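Local coordinates for penicillin-binding protein 2 (Pbp2) (Helicobacter pylori, PDB 5LP5), which probably binds penicillin and cross-links peptidoglycan as a transpeptidase in the cell-wall synthesis complex it forms with MreC, at residues A[337-342]-A[371-376]. Residues are numbered along the deposited sequence; the frame is centred on the assembly and turned at random.
Sequences PFIEVG and FYKFGL
A two-stranded antiparallel hairpin, 338-340 with 345-347, lies against helix 369-377 at the surface of the transpeptidase domain, and Ile339 and Val341 reach from it to Tyr372, Lys373 and Leu376. Ile339 has the largest share of the buried surface. Its CB already points to the helix; chi1 of 58° tucks CG1 into the cleft between N and C, and chi2 of 168° stretches the ethyl arm out until CD1 comes 3.7 Å from Tyr372 CB and meets the tyrosine ring obliquely. The other branch, CG2, lies a looser 4.2 Å from Lys373 CE, beside the methylenes of the outstretched lysine. That lysine runs on past the isoleucine, and its NZ is hydrogen-bonded to the carbonyl oxygen of Pro334, just ahead of the hairpin. Tyr372 makes a similar tie, its OH bonding to Arg347 O on the partner strand. Further along, the side chains of Val341 and Leu376 run antiparallel alongside each other; Val341 CG2 stands 3.9 Å from Leu376 CD2. Leu376 also packs on Val424 and Leu428 of helix 424-430, and Tyr372 on Leu428, so this helix lies next to the contact. No hydrogen bond joins 337-342 to 371-376: the 205 Å² they bury, both sides summed, is apolar contact, counting the lysine methylenes, while the directional bonds from the helix side chains go to backbone oxygens outside both segments.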
ATOM      1  N   PRO A 337      32.714   2.389 -54.401  1.00 86.86           N
ATOM      2  CA  PRO A 337      32.880   3.113 -53.133  1.00 87.57           C
ATOM      3  C   PRO A 337      31.990   4.350 -52.997  1.00 83.86           C
ATOM      4  O   PRO A 337      31.689   4.761 -51.890  1.00 84.67           O
ATOM      5  CB  PRO A 337      34.358   3.524 -53.149  1.00 88.53           C
ATOM      6  CG  PRO A 337      35.015   2.498 -53.997  1.00 88.83           C
ATOM      7  CD  PRO A 337      34.011   2.159 -55.063  1.00 88.09           C
ATOM      8  N   PHE A 338      31.586   4.940 -54.113  1.00 84.50           N
ATOM      9  CA  PHE A 338      30.741   6.131 -54.092  1.00 84.21           C
ATOM     10  C   PHE A 338      30.049   6.301 -55.438  1.00 82.72           C
ATOM     11  O   PHE A 338      30.279   5.517 -56.358  1.00 78.45           O
ATOM     12  CB  PHE A 338      31.586   7.379 -53.763  1.00 87.87           C
ATOM     13  CG  PHE A 338      32.669   7.685 -54.779  1.00 89.48           C
ATOM     14  CD1 PHE A 338      32.392   8.471 -55.895  1.00 89.46           C
ATOM     15  CD2 PHE A 338      33.968   7.205 -54.605  1.00 88.20           C
ATOM     16  CE1 PHE A 338      33.382   8.751 -56.820  1.00 90.49           C
ATOM     17  CE2 PHE A 338      34.959   7.483 -55.527  1.00 88.46           C
ATOM     18  CZ  PHE A 338      34.667   8.257 -56.637  1.00 90.61           C
ATOM     19  N   ILE A 339      29.193   7.313 -55.543  1.00 85.06           N
ATOM     20  CA  ILE A 339      28.686   7.771 -56.845  1.00 92.54           C
ATOM     21  C   ILE A 339      28.744   9.293 -56.914  1.00 98.60           C
ATOM     22  O   ILE A 339      28.838   9.968 -55.884  1.00106.00           O
ATOM     23  CB  ILE A 339      27.246   7.306 -57.145  1.00 91.86           C
ATOM     24  CG1 ILE A 339      26.273   7.779 -56.066  1.00 96.49           C
ATOM     25  CG2 ILE A 339      27.182   5.794 -57.240  1.00 95.21           C
ATOM     26  CD1 ILE A 339      24.815   7.601 -56.446  1.00 98.60           C
ATOM     27  N   GLU A 340      28.715   9.828 -58.134  1.00100.45           N
ATOM     28  CA  GLU A 340      28.547  11.267 -58.333  1.00 97.31           C
ATOM     29  C   GLU A 340      27.241  11.498 -59.053  1.00 97.22           C
ATOM     30  O   GLU A 340      26.880  10.726 -59.931  1.00 91.15           O
ATOM     31  CB  GLU A 340      29.687  11.875 -59.144  1.00 99.73           C
ATOM     32  CG  GLU A 340      29.717  13.392 -59.017  1.00100.37           C
ATOM     33  CD  GLU A 340      30.724  14.040 -59.919  1.00 99.22           C
ATOM     34  OE1 GLU A 340      31.893  13.612 -59.910  1.00102.90           O
ATOM     35  OE2 GLU A 340      30.336  14.986 -60.623  1.00 94.35           O
ATOM     36  N   VAL A 341      26.547  12.577 -58.703  1.00103.18           N
ATOM     37  CA  VAL A 341      25.280  12.906 -59.361  1.00110.16           C
ATOM     38  C   VAL A 341      25.317  14.285 -60.038  1.00115.08           C
ATOM     39  O   VAL A 341      25.009  14.404 -61.235  1.00118.59           O
ATOM     40  CB  VAL A 341      24.097  12.767 -58.384  1.00109.98           C
ATOM     41  CG1 VAL A 341      22.805  13.257 -59.025  1.00110.32           C
ATOM     42  CG2 VAL A 341      23.949  11.311 -57.965  1.00110.54           C
ATOM     43  N   GLY A 342      25.724  15.317 -59.299  1.00110.01           N
ATOM     44  CA  GLY A 342      25.944  16.614 -59.916  1.00103.56           C
ATOM     45  C   GLY A 342      27.168  17.254 -59.322  1.00100.00           C
ATOM     46  O   GLY A 342      28.300  16.899 -59.654  1.00 94.48           O
ATOM     47  N   PHE A 371      20.937   1.735 -52.776  1.00 63.99           N
ATOM     48  CA  PHE A 371      19.813   2.595 -52.398  1.00 59.81           C
ATOM     49  C   PHE A 371      20.001   3.993 -52.940  1.00 59.37           C
ATOM     50  O   PHE A 371      19.032   4.640 -53.314  1.00 60.30           O
ATOM     51  CB  PHE A 371      19.620   2.612 -50.871  1.00 56.87           C
ATOM     52  CG  PHE A 371      19.335   1.250 -50.293  1.00 56.57           C
ATOM     53  CD1 PHE A 371      18.059   0.703 -50.363  1.00 55.43           C
ATOM     54  CD2 PHE A 371      20.342   0.503 -49.713  1.00 53.90           C
ATOM     55  CE1 PHE A 371      17.794  -0.552 -49.856  1.00 53.69           C
ATOM     56  CE2 PHE A 371      20.079  -0.750 -49.211  1.00 52.87           C
ATOM     57  CZ  PHE A 371      18.808  -1.281 -49.286  1.00 52.24           C
ATOM     58  N   TYR A 372      21.237   4.465 -52.994  1.00 60.39           N
ATOM     59  CA  TYR A 372      21.518   5.725 -53.680  1.00 64.37           C
ATOM     60  C   TYR A 372      21.032   5.681 -55.139  1.00 68.78           C
ATOM     61  O   TYR A 372      20.364   6.600 -55.618  1.00 70.83           O
ATOM     62  CB  TYR A 372      23.018   6.062 -53.651  1.00 64.81           C
ATOM     63  CG  TYR A 372      23.587   6.491 -52.303  1.00 63.63           C
ATOM     64  CD1 TYR A 372      22.845   7.272 -51.412  1.00 64.59           C
ATOM     65  CD2 TYR A 372      24.890   6.147 -51.939  1.00 63.49           C
ATOM     66  CE1 TYR A 372      23.372   7.662 -50.192  1.00 64.28           C
ATOM     67  CE2 TYR A 372      25.423   6.541 -50.724  1.00 63.35           C
ATOM     68  CZ  TYR A 372      24.661   7.299 -49.857  1.00 64.14           C
ATOM     69  OH  TYR A 372      25.188   7.682 -48.649  1.00 63.86           O
ATOM     70  N   LYS A 373      21.365   4.603 -55.841  1.00 73.09           N
ATOM     71  CA  LYS A 373      21.079   4.499 -57.274  1.00 75.27           C
ATOM     72  C   LYS A 373      19.588   4.430 -57.583  1.00 74.84           C
ATOM     73  O   LYS A 373      19.095   5.207 -58.403  1.00 75.79           O
ATOM     74  CB  LYS A 373      21.803   3.301 -57.891  1.00 76.04           C
ATOM     75  CG  LYS A 373      23.220   3.640 -58.318  1.00 76.63           C
ATOM     76  CD  LYS A 373      23.860   2.456 -59.012  1.00 78.46           C
ATOM     77  CE  LYS A 373      25.303   2.728 -59.400  1.00 80.65           C
ATOM     78  NZ  LYS A 373      25.939   1.540 -60.042  1.00 82.72           N
ATOM     79  N   PHE A 374      18.871   3.508 -56.943  1.00 71.91           N
ATOM     80  CA  PHE A 374      17.430   3.385 -57.196  1.00 76.05           C
ATOM     81  C   PHE A 374      16.665   4.565 -56.591  1.00 77.00           C
ATOM     82  O   PHE A 374      15.542   4.863 -57.009  1.00 72.88           O
ATOM     83  CB  PHE A 374      16.878   2.044 -56.693  1.00 74.99           C
ATOM     84  CG  PHE A 374      17.283   0.866 -57.547  1.00 77.88           C
ATOM     85  CD1 PHE A 374      16.647   0.604 -58.759  1.00 79.09           C
ATOM     86  CD2 PHE A 374      18.314   0.016 -57.143  1.00 79.82           C
ATOM     87  CE1 PHE A 374      17.036  -0.481 -59.548  1.00 79.60           C
ATOM     88  CE2 PHE A 374      18.698  -1.074 -57.920  1.00 77.71           C
ATOM     89  CZ  PHE A 374      18.058  -1.325 -59.125  1.00 78.88           C
ATOM     90  N   GLY A 375      17.292   5.234 -55.622  1.00 78.59           N
ATOM     91  CA  GLY A 375      16.733   6.433 -55.002  1.00 82.01           C
ATOM     92  C   GLY A 375      16.621   7.579 -55.990  1.00 87.77           C
ATOM     93  O   GLY A 375      15.734   8.428 -55.870  1.00 92.58           O
ATOM     94  N   LEU A 376      17.535   7.600 -56.963  1.00 88.57           N
ATOM     95  CA  LEU A 376      17.475   8.553 -58.082  1.00 87.64           C
ATOM     96  C   LEU A 376      16.183   8.393 -58.898  1.00 86.74           C
ATOM     97  O   LEU A 376      15.613   9.375 -59.391  1.00 84.31           O
ATOM     98  CB  LEU A 376      18.690   8.379 -59.007  1.00 84.33           C
ATOM     99  CG  LEU A 376      20.051   8.727 -58.407  1.00 82.11           C
ATOM    100  CD1 LEU A 376      21.180   8.189 -59.270  1.00 82.51           C
ATOM    101  CD2 LEU A 376      20.188  10.227 -58.216  1.00 81.03           C
TER